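Local structure of glyoxalase family protein (Listeria monocytogenes, 2P7O) at residues N16-F21 against D111-L116; E77-Y82 against R105-Y110. The protein confers resistance to fosfomycin by catalysing hydration of the antibiotic, probably with the help of a bound manganese ion. All coordinates share one frame; numbering follows the deposited sequence.

Contact 1. Residues N16-F21 against D111-L116; sequences NKTTAF and DFDNHL
D111 sets its beta-carbon squarely over the F21 ring, a CH-pi contact in which CB stands 3.6 Å from the ring centroid and 14° off the ring normal. F21 can offer that face because its CG lies anti to the backbone N (chi1 178°), which sends the ring off helix 15-26 toward the loop. The two side chains cross at about a right angle, and the planes of ring and carboxylate are 66° apart. Apolar packing continues at F112, whose ring lies against the helix: CE1 is 3.8 Å from F21 CB, while the ring edge points at the carbonyl oxygen of K17, with CE1 3.5 Å from K17 O. L89 and V91 touch both phenylalanines.

The segment 111-116 is the turn between the antiparallel strands 106-110 and 116-120 of one sheet, whereas helix 15-26 follows strand 4-12 of the other. In this glyoxalase-superfamily fold, built from beta-alpha-beta-beta-beta units, the contact thus joins a helix to a hairpin turn.

Hydrogen bonds shape that turn from within. D111 OD2 accepts from the backbone N of D113, making an Asx turn, and from H115 N, the two donors reaching it from opposite faces of the carboxylate plane. D111 OD1 takes the H115 imidazole through its syn lone pair, at 2.7 Å from ND1; H115 NE2 bonds to N68 of the second subunit.

Water carries the polar link to the helix. One molecule donates to D113 OD2, accepts from F112 N and bonds to T18 OG1 at 2.7 Å; a second also bridges T18 OG1 and D113 OD2. T18 OG1 hydrogen-bonds D14 O as well, and D113 OD1 is held by the backbone N of K13.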
ATOM      1  N   ASN A  16      -9.691   3.944 -16.820  1.00 20.93           N
ATOM      2  CA  ASN A  16      -8.962   4.674 -17.873  1.00 19.08           C
ATOM      3  C   ASN A  16      -8.303   5.913 -17.318  1.00 21.87           C
ATOM      4  O   ASN A  16      -7.166   6.243 -17.722  1.00 20.62           O
ATOM      5  CB  ASN A  16      -9.923   5.012 -19.001  1.00 17.47           C
ATOM      6  CG  ASN A  16     -10.065   3.868 -20.020  1.00 17.99           C
ATOM      7  OD1 ASN A  16      -9.547   2.763 -19.869  1.00 28.27           O
ATOM      8  ND2 ASN A  16     -10.881   4.093 -21.063  1.00 18.62           N
ATOM      9  N   LYS A  17      -8.990   6.606 -16.402  1.00 21.01           N
ATOM     10  CA  LYS A  17      -8.398   7.760 -15.728  1.00 17.38           C
ATOM     11  C   LYS A  17      -7.198   7.311 -14.902  1.00 20.62           C
ATOM     12  O   LYS A  17      -6.123   7.908 -14.927  1.00 26.84           O
ATOM     13  CB  LYS A  17      -9.438   8.440 -14.789  1.00 18.58           C
ATOM     14  CG  LYS A  17     -10.441   9.121 -15.731  1.00 19.31           C
ATOM     15  CD  LYS A  17     -11.548   9.756 -14.898  1.00 21.71           C
ATOM     16  CE  LYS A  17     -12.270  10.863 -15.658  1.00 22.11           C
ATOM     17  NZ  LYS A  17     -13.164  11.609 -14.704  1.00 24.71           N
ATOM     18  N   THR A  18      -7.361   6.201 -14.165  1.00 19.16           N
ATOM     19  CA  THR A  18      -6.235   5.776 -13.344  1.00 16.57           C
ATOM     20  C   THR A  18      -5.056   5.315 -14.169  1.00 17.73           C
ATOM     21  O   THR A  18      -3.930   5.483 -13.754  1.00 17.96           O
ATOM     22  CB  THR A  18      -6.734   4.738 -12.345  1.00 16.34           C
ATOM     23  OG1 THR A  18      -7.817   5.439 -11.656  1.00 18.42           O
ATOM     24  CG2 THR A  18      -5.669   4.253 -11.382  1.00 15.90           C
ATOM     25  N   THR A  19      -5.304   4.668 -15.294  1.00 18.74           N
ATOM     26  CA  THR A  19      -4.200   4.281 -16.197  1.00 20.66           C
ATOM     27  C   THR A  19      -3.366   5.505 -16.568  1.00 19.99           C
ATOM     28  O   THR A  19      -2.142   5.503 -16.616  1.00 18.76           O
ATOM     29  CB  THR A  19      -4.828   3.667 -17.460  1.00 21.10           C
ATOM     30  OG1 THR A  19      -5.344   2.375 -17.042  1.00 23.61           O
ATOM     31  CG2 THR A  19      -3.748   3.387 -18.492  1.00 19.36           C
ATOM     32  N   ALA A  20      -4.057   6.614 -16.811  1.00 18.14           N
ATOM     33  CA  ALA A  20      -3.344   7.810 -17.274  1.00 18.24           C
ATOM     34  C   ALA A  20      -2.561   8.391 -16.102  1.00 19.13           C
ATOM     35  O   ALA A  20      -1.408   8.822 -16.346  1.00 19.05           O
ATOM     36  CB  ALA A  20      -4.329   8.774 -17.860  1.00 25.65           C
ATOM     37  N   PHE A  21      -3.145   8.390 -14.886  1.00 20.10           N
ATOM     38  CA  PHE A  21      -2.427   8.847 -13.704  1.00 18.06           C
ATOM     39  C   PHE A  21      -1.115   8.074 -13.524  1.00 16.51           C
ATOM     40  O   PHE A  21      -0.021   8.643 -13.383  1.00 19.29           O
ATOM     41  CB  PHE A  21      -3.402   8.613 -12.521  1.00 18.96           C
ATOM     42  CG  PHE A  21      -2.781   8.993 -11.187  1.00 18.30           C
ATOM     43  CD1 PHE A  21      -2.693  10.304 -10.792  1.00 22.93           C
ATOM     44  CD2 PHE A  21      -2.317   7.990 -10.373  1.00 21.53           C
ATOM     45  CE1 PHE A  21      -2.080  10.666  -9.605  1.00 24.39           C
ATOM     46  CE2 PHE A  21      -1.697   8.323  -9.182  1.00 23.03           C
ATOM     47  CZ  PHE A  21      -1.645   9.650  -8.781  1.00 26.02           C
ATOM     48  N   ASP A 111      -4.665  10.464  -6.129  1.00 20.24           N
ATOM     49  CA  ASP A 111      -5.042  10.079  -7.502  1.00 20.94           C
ATOM     50  C   ASP A 111      -6.445  10.612  -7.783  1.00 23.10           C
ATOM     51  O   ASP A 111      -6.797  11.668  -7.239  1.00 25.11           O
ATOM     52  CB  ASP A 111      -4.957   8.583  -7.775  1.00 23.21           C
ATOM     53  CG  ASP A 111      -5.787   7.733  -6.818  1.00 22.08           C
ATOM     54  OD1 ASP A 111      -5.791   6.475  -7.014  1.00 22.32           O
ATOM     55  OD2 ASP A 111      -6.440   8.302  -5.939  1.00 17.14           O
ATOM     56  N   PHE A 112      -7.219   9.878  -8.560  1.00 20.88           N
ATOM     57  CA  PHE A 112      -8.593  10.337  -8.828  1.00 23.39           C
ATOM     58  C   PHE A 112      -9.575   9.634  -7.899  1.00 23.17           C
ATOM     59  O   PHE A 112     -10.779   9.809  -8.078  1.00 30.59           O
ATOM     60  CB  PHE A 112      -8.947   9.998 -10.283  1.00 21.26           C
ATOM     61  CG  PHE A 112      -8.108  10.745 -11.315  1.00 21.12           C
ATOM     62  CD1 PHE A 112      -7.208  10.129 -12.171  1.00 24.25           C
ATOM     63  CD2 PHE A 112      -8.238  12.124 -11.436  1.00 20.49           C
ATOM     64  CE1 PHE A 112      -6.473  10.850 -13.089  1.00 24.26           C
ATOM     65  CE2 PHE A 112      -7.494  12.853 -12.351  1.00 22.27           C
ATOM     66  CZ  PHE A 112      -6.623  12.218 -13.216  1.00 22.74           C
ATOM     67  N   ASP A 113      -9.073   8.872  -6.919  1.00 23.20           N
ATOM     68  CA  ASP A 113      -9.983   8.059  -6.085  1.00 19.31           C
ATOM     69  C   ASP A 113      -9.594   8.167  -4.610  1.00 21.14           C
ATOM     70  O   ASP A 113      -9.733   7.163  -3.862  1.00 22.27           O
ATOM     71  CB  ASP A 113      -9.855   6.585  -6.544  1.00 17.86           C
ATOM     72  CG  ASP A 113     -10.418   6.459  -7.958  1.00 18.12           C
ATOM     73  OD1 ASP A 113     -11.659   6.343  -8.116  1.00 22.79           O
ATOM     74  OD2 ASP A 113      -9.645   6.523  -8.947  1.00 22.58           O
ATOM     75  N   ASN A 114      -9.136   9.360  -4.184  1.00 21.78           N
ATOM     76  CA  ASN A 114      -8.817   9.534  -2.766  1.00 21.31           C
ATOM     77  C   ASN A 114      -7.771   8.596  -2.202  1.00 18.75           C
ATOM     78  O   ASN A 114      -7.691   8.459  -0.976  1.00 22.01           O
ATOM     79  CB  ASN A 114     -10.042   9.521  -1.846  1.00 25.46           C
ATOM     80  CG  ASN A 114     -10.888  10.779  -2.014  1.00 26.50           C
ATOM     81  OD1 ASN A 114     -11.998  10.824  -1.463  1.00 37.82           O
ATOM     82  ND2 ASN A 114     -10.436  11.744  -2.787  1.00 31.66           N
ATOM     83  N   HIS A 115      -6.841   8.097  -2.995  1.00 20.63           N
ATOM     84  CA  HIS A 115      -5.630   7.457  -2.475  1.00 18.26           C
ATOM     85  C   HIS A 115      -4.491   8.494  -2.400  1.00 18.76           C
ATOM     86  O   HIS A 115      -4.112   9.112  -3.421  1.00 20.24           O
ATOM     87  CB  HIS A 115      -5.173   6.404  -3.506  1.00 18.53           C
ATOM     88  CG  HIS A 115      -6.108   5.272  -3.757  1.00 18.75           C
ATOM     89  ND1 HIS A 115      -6.802   5.053  -4.933  1.00 19.52           N
ATOM     90  CD2 HIS A 115      -6.385   4.189  -2.970  1.00 20.37           C
ATOM     91  CE1 HIS A 115      -7.544   3.944  -4.802  1.00 20.09           C
ATOM     92  NE2 HIS A 115      -7.290   3.395  -3.621  1.00 21.43           N
ATOM     93  N   LEU A 116      -3.807   8.587  -1.263  1.00 17.99           N
ATOM     94  CA  LEU A 116      -2.605   9.406  -1.097  1.00 16.89           C
ATOM     95  C   LEU A 116      -1.342   8.677  -1.561  1.00 17.35           C
ATOM     96  O   LEU A 116      -1.094   7.508  -1.257  1.00 15.99           O
ATOM     97  CB  LEU A 116      -2.509   9.769   0.376  1.00 17.95           C
ATOM     98  CG  LEU A 116      -1.383  10.775   0.690  1.00 18.53           C
ATOM     99  CD1 LEU A 116      -1.587  12.097  -0.050  1.00 16.98           C
ATOM    100  CD2 LEU A 116      -1.426  11.000   2.188  1.00 19.02           C
TER
HETATM  101  O   HOH W   1      -7.191   6.871  -9.460  1.00 20.66           O
HETATM  102  O   HOH W   2     -10.710   6.391 -11.287  1.00 21.74           O

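Contact 2. Residues E77-Y82 against R105-Y110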
ATOM      1  N   GLU A  77      17.256  15.414  -7.745  1.00 25.75           N
ATOM      2  CA  GLU A  77      17.247  16.266  -8.938  1.00 27.03           C
ATOM      3  C   GLU A  77      16.018  16.079  -9.841  1.00 25.65           C
ATOM      4  O   GLU A  77      15.934  16.783 -10.869  1.00 26.08           O
ATOM      5  CB  GLU A  77      18.537  16.013  -9.718  1.00 29.65           C
ATOM      6  CG  GLU A  77      19.802  16.182  -8.881  1.00 40.30           C
ATOM      7  CD  GLU A  77      20.377  14.889  -8.320  1.00 43.47           C
ATOM      8  OE1 GLU A  77      19.598  13.948  -8.045  1.00 37.87           O
ATOM      9  OE2 GLU A  77      21.609  14.814  -8.120  1.00 62.13           O
ATOM     10  N   GLU A  78      15.070  15.202  -9.470  1.00 23.36           N
ATOM     11  CA  GLU A  78      13.864  15.032 -10.297  1.00 19.16           C
ATOM     12  C   GLU A  78      12.620  15.609  -9.605  1.00 21.95           C
ATOM     13  O   GLU A  78      11.507  15.546 -10.140  1.00 25.20           O
ATOM     14  CB  GLU A  78      13.579  13.508 -10.408  0.73 21.01           C
ATOM     15  CG  GLU A  78      14.789  12.715 -10.927  0.73 20.79           C
ATOM     16  CD  GLU A  78      14.469  11.229 -11.015  0.73 21.15           C
ATOM     17  OE1 GLU A  78      14.463  10.766 -12.172  0.73 30.05           O
ATOM     18  OE2 GLU A  78      14.148  10.553  -9.997  0.73 19.73           O
ATOM     19  N   VAL A  79      12.767  16.086  -8.369  1.00 21.05           N
ATOM     20  CA  VAL A  79      11.566  16.542  -7.636  1.00 19.06           C
ATOM     21  C   VAL A  79      10.784  17.618  -8.370  1.00 21.22           C
ATOM     22  O   VAL A  79       9.559  17.507  -8.416  1.00 18.64           O
ATOM     23  CB  VAL A  79      11.965  17.104  -6.254  1.00 18.84           C
ATOM     24  CG1 VAL A  79      10.761  17.769  -5.559  1.00 25.45           C
ATOM     25  CG2 VAL A  79      12.520  15.973  -5.376  1.00 21.89           C
ATOM     26  N   ASP A  80      11.415  18.680  -8.844  1.00 19.04           N
ATOM     27  CA  ASP A  80      10.658  19.733  -9.528  1.00 22.53           C
ATOM     28  C   ASP A  80       9.995  19.253 -10.813  1.00 21.05           C
ATOM     29  O   ASP A  80       8.857  19.596 -11.175  1.00 23.84           O
ATOM     30  CB  ASP A  80      11.597  20.958  -9.783  1.00 22.08           C
ATOM     31  CG  ASP A  80      12.101  21.501  -8.448  1.00 25.01           C
ATOM     32  OD1 ASP A  80      11.278  21.974  -7.620  1.00 27.22           O
ATOM     33  OD2 ASP A  80      13.298  21.439  -8.060  1.00 22.85           O
ATOM     34  N   GLU A  81      10.674  18.394 -11.564  1.00 22.61           N
ATOM     35  CA  GLU A  81      10.122  17.819 -12.793  1.00 23.12           C
ATOM     36  C   GLU A  81       8.877  16.976 -12.521  1.00 27.27           C
ATOM     37  O   GLU A  81       7.859  17.063 -13.236  1.00 25.48           O
ATOM     38  CB  GLU A  81      11.195  16.952 -13.492  1.00 29.08           C
ATOM     39  CG  GLU A  81      11.030  16.872 -15.011  1.00 36.49           C
ATOM     40  CD  GLU A  81      10.292  15.599 -15.387  1.00 41.18           C
ATOM     41  OE1 GLU A  81      10.973  14.559 -15.248  1.00 49.18           O
ATOM     42  OE2 GLU A  81       9.076  15.703 -15.690  1.00 52.39           O
ATOM     43  N   TYR A  82       8.952  16.129 -11.495  1.00 23.04           N
ATOM     44  CA  TYR A  82       7.754  15.345 -11.144  1.00 20.30           C
ATOM     45  C   TYR A  82       6.653  16.272 -10.661  1.00 17.94           C
ATOM     46  O   TYR A  82       5.474  16.027 -10.865  1.00 20.21           O
ATOM     47  CB  TYR A  82       8.091  14.273 -10.081  1.00 19.10           C
ATOM     48  CG  TYR A  82       8.629  12.991 -10.683  1.00 17.57           C
ATOM     49  CD1 TYR A  82       9.982  12.679 -10.673  1.00 19.68           C
ATOM     50  CD2 TYR A  82       7.800  12.005 -11.214  1.00 17.73           C
ATOM     51  CE1 TYR A  82      10.497  11.514 -11.191  1.00 20.22           C
ATOM     52  CE2 TYR A  82       8.288  10.846 -11.743  1.00 21.24           C
ATOM     53  CZ  TYR A  82       9.636  10.587 -11.729  1.00 20.75           C
ATOM     54  OH  TYR A  82      10.129   9.403 -12.281  1.00 23.28           O
ATOM     55  N   ARG A 105      13.196  16.291   0.168  1.00 21.04           N
ATOM     56  CA  ARG A 105      11.885  16.696  -0.339  1.00 20.85           C
ATOM     57  C   ARG A 105      11.024  15.494  -0.694  1.00 19.16           C
ATOM     58  O   ARG A 105      11.483  14.450  -1.136  1.00 21.76           O
ATOM     59  CB  ARG A 105      12.146  17.520  -1.625  1.00 21.70           C
ATOM     60  CG  ARG A 105      13.125  18.684  -1.341  1.00 23.31           C
ATOM     61  CD  ARG A 105      13.454  19.357  -2.679  1.00 20.83           C
ATOM     62  NE  ARG A 105      12.259  20.100  -3.150  1.00 19.02           N
ATOM     63  CZ  ARG A 105      12.184  20.697  -4.321  1.00 21.90           C
ATOM     64  NH1 ARG A 105      13.189  20.560  -5.192  1.00 23.68           N
ATOM     65  NH2 ARG A 105      11.057  21.359  -4.633  1.00 26.96           N
ATOM     66  N   SER A 106       9.748  15.661  -0.369  1.00 23.22           N
ATOM     67  CA  SER A 106       8.665  14.795  -0.796  1.00 19.95           C
ATOM     68  C   SER A 106       7.573  15.641  -1.463  1.00 17.33           C
ATOM     69  O   SER A 106       7.308  16.802  -1.091  1.00 21.06           O
ATOM     70  CB  SER A 106       8.125  14.016   0.422  1.00 20.55           C
ATOM     71  OG  SER A 106       9.050  12.996   0.767  1.00 18.87           O
ATOM     72  N   ILE A 107       6.930  14.945  -2.401  1.00 18.68           N
ATOM     73  CA  ILE A 107       5.691  15.398  -2.995  1.00 20.74           C
ATOM     74  C   ILE A 107       4.528  14.468  -2.625  1.00 17.31           C
ATOM     75  O   ILE A 107       4.546  13.252  -2.822  1.00 23.43           O
ATOM     76  CB  ILE A 107       5.807  15.386  -4.525  1.00 21.94           C
ATOM     77  CG1 ILE A 107       7.171  15.877  -5.030  1.00 23.53           C
ATOM     78  CG2 ILE A 107       4.655  16.137  -5.134  1.00 22.99           C
ATOM     79  CD1 ILE A 107       7.358  15.552  -6.527  1.00 22.08           C
ATOM     80  N   TYR A 108       3.504  15.068  -2.035  1.00 18.79           N
ATOM     81  CA  TYR A 108       2.328  14.317  -1.623  1.00 19.46           C
ATOM     82  C   TYR A 108       1.152  14.768  -2.467  1.00 18.41           C
ATOM     83  O   TYR A 108       0.945  15.986  -2.594  1.00 21.66           O
ATOM     84  CB  TYR A 108       2.040  14.694  -0.166  1.00 20.23           C
ATOM     85  CG  TYR A 108       2.903  14.006   0.856  1.00 18.92           C
ATOM     86  CD1 TYR A 108       4.028  14.625   1.361  1.00 21.67           C
ATOM     87  CD2 TYR A 108       2.564  12.752   1.347  1.00 17.08           C
ATOM     88  CE1 TYR A 108       4.831  14.016   2.307  1.00 27.24           C
ATOM     89  CE2 TYR A 108       3.357  12.148   2.324  1.00 19.04           C
ATOM     90  CZ  TYR A 108       4.483  12.795   2.812  1.00 22.55           C
ATOM     91  OH  TYR A 108       5.271  12.168   3.778  1.00 28.91           O
ATOM     92  N   PHE A 109       0.448  13.804  -3.043  1.00 19.66           N
ATOM     93  CA  PHE A 109      -0.599  14.113  -4.005  1.00 21.81           C
ATOM     94  C   PHE A 109      -1.578  12.949  -4.082  1.00 21.48           C
ATOM     95  O   PHE A 109      -1.316  11.815  -3.634  1.00 21.67           O
ATOM     96  CB  PHE A 109      -0.004  14.419  -5.399  1.00 19.64           C
ATOM     97  CG  PHE A 109       0.836  13.265  -5.946  1.00 18.02           C
ATOM     98  CD1 PHE A 109       0.408  12.418  -6.953  1.00 16.27           C
ATOM     99  CD2 PHE A 109       2.094  13.066  -5.430  1.00 17.17           C
ATOM    100  CE1 PHE A 109       1.196  11.381  -7.426  1.00 17.91           C
ATOM    101  CE2 PHE A 109       2.938  12.070  -5.892  1.00 17.69           C
ATOM    102  CZ  PHE A 109       2.501  11.253  -6.909  1.00 19.91           C
ATOM    103  N   TYR A 110      -2.794  13.177  -4.545  1.00 22.60           N
ATOM    104  CA  TYR A 110      -3.801  12.112  -4.555  1.00 20.40           C
ATOM    105  C   TYR A 110      -4.015  11.624  -5.976  1.00 21.74           C
ATOM    106  O   TYR A 110      -3.580  12.337  -6.878  1.00 22.40           O
ATOM    107  CB  TYR A 110      -5.194  12.664  -4.107  1.00 22.23           C
ATOM    108  CG  TYR A 110      -5.111  13.168  -2.689  1.00 23.63           C
ATOM    109  CD1 TYR A 110      -4.589  14.455  -2.471  1.00 24.64           C
ATOM    110  CD2 TYR A 110      -5.459  12.362  -1.608  1.00 23.56           C
ATOM    111  CE1 TYR A 110      -4.487  14.934  -1.176  1.00 28.21           C
ATOM    112  CE2 TYR A 110      -5.328  12.869  -0.300  1.00 25.17           C
ATOM    113  CZ  TYR A 110      -4.832  14.124  -0.114  1.00 25.03           C
ATOM    114  OH  TYR A 110      -4.727  14.637   1.157  1.00 27.74           O
TER
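V79 sets one methyl over a face of the R105 guanidinium, above its centre, with CG1 3.5 Å from CZ. The valine's first torsion (chi1 172°), with CG1 anti to the backbone N, places this methyl where it meets both R105 and I107. The arginine chain bends at its third torsion (chi3 71°), which brings the guanidinium to V79 and D80. One face of the group thus meets hydrocarbon and its edge meets charge.

At that edge stands D80. The salt bridge is end-on, with NH1 of R105 3.0 Å from D80 OD2 and NH2 3.1 Å from D80 OD1, both oxygens lying close to the guanidinium plane. The match is not coplanar: carboxylate and guanidinium are turned 48° apart, so NH1 meets OD2 from above the carboxylate plane and NH2 comes to OD1 on its syn side, also tilted. E96 forms a second salt bridge through NE, and the two carboxylates probably balance the arginine's charge and fix the rotation of the group.

Here the first turn of helix 79-89 packs on strand 106-110, within the glyoxalase-superfamily fold. Farther along the strand, I107 directs its side chain at the helix, its CD1 lying 3.5 Å from the V79 carbonyl oxygen and 3.8 Å from Y82 CB. Its CG1 approaches V79 CG1 at 4.1 Å. Y82 gives this contact its beta-carbon, whereas its ring leads away. On the other face of the strand, S106 is hydrogen-bonded to the manganese ligand E118.

From the N terminus, the chain forms strand 4-12 and then helix 15-26, where contact 1 begins. It next runs through the first sheet and strand 69-73 to helix 79-89, where contact 2 opens; strand 106-110 closes that shorter loop, and the turn at 111-116 closes the longer one immediately afterwards. Contact 2 is therefore nested inside contact 1. Their centres lie about 17 Å apart, yet they touch: F21 CZ packs 3.6 Å from F109 CE1. Contact 2 ties a helix to a strand of the second sheet, whereas contact 1 brings helix 15-26 onto the turn that follows that strand.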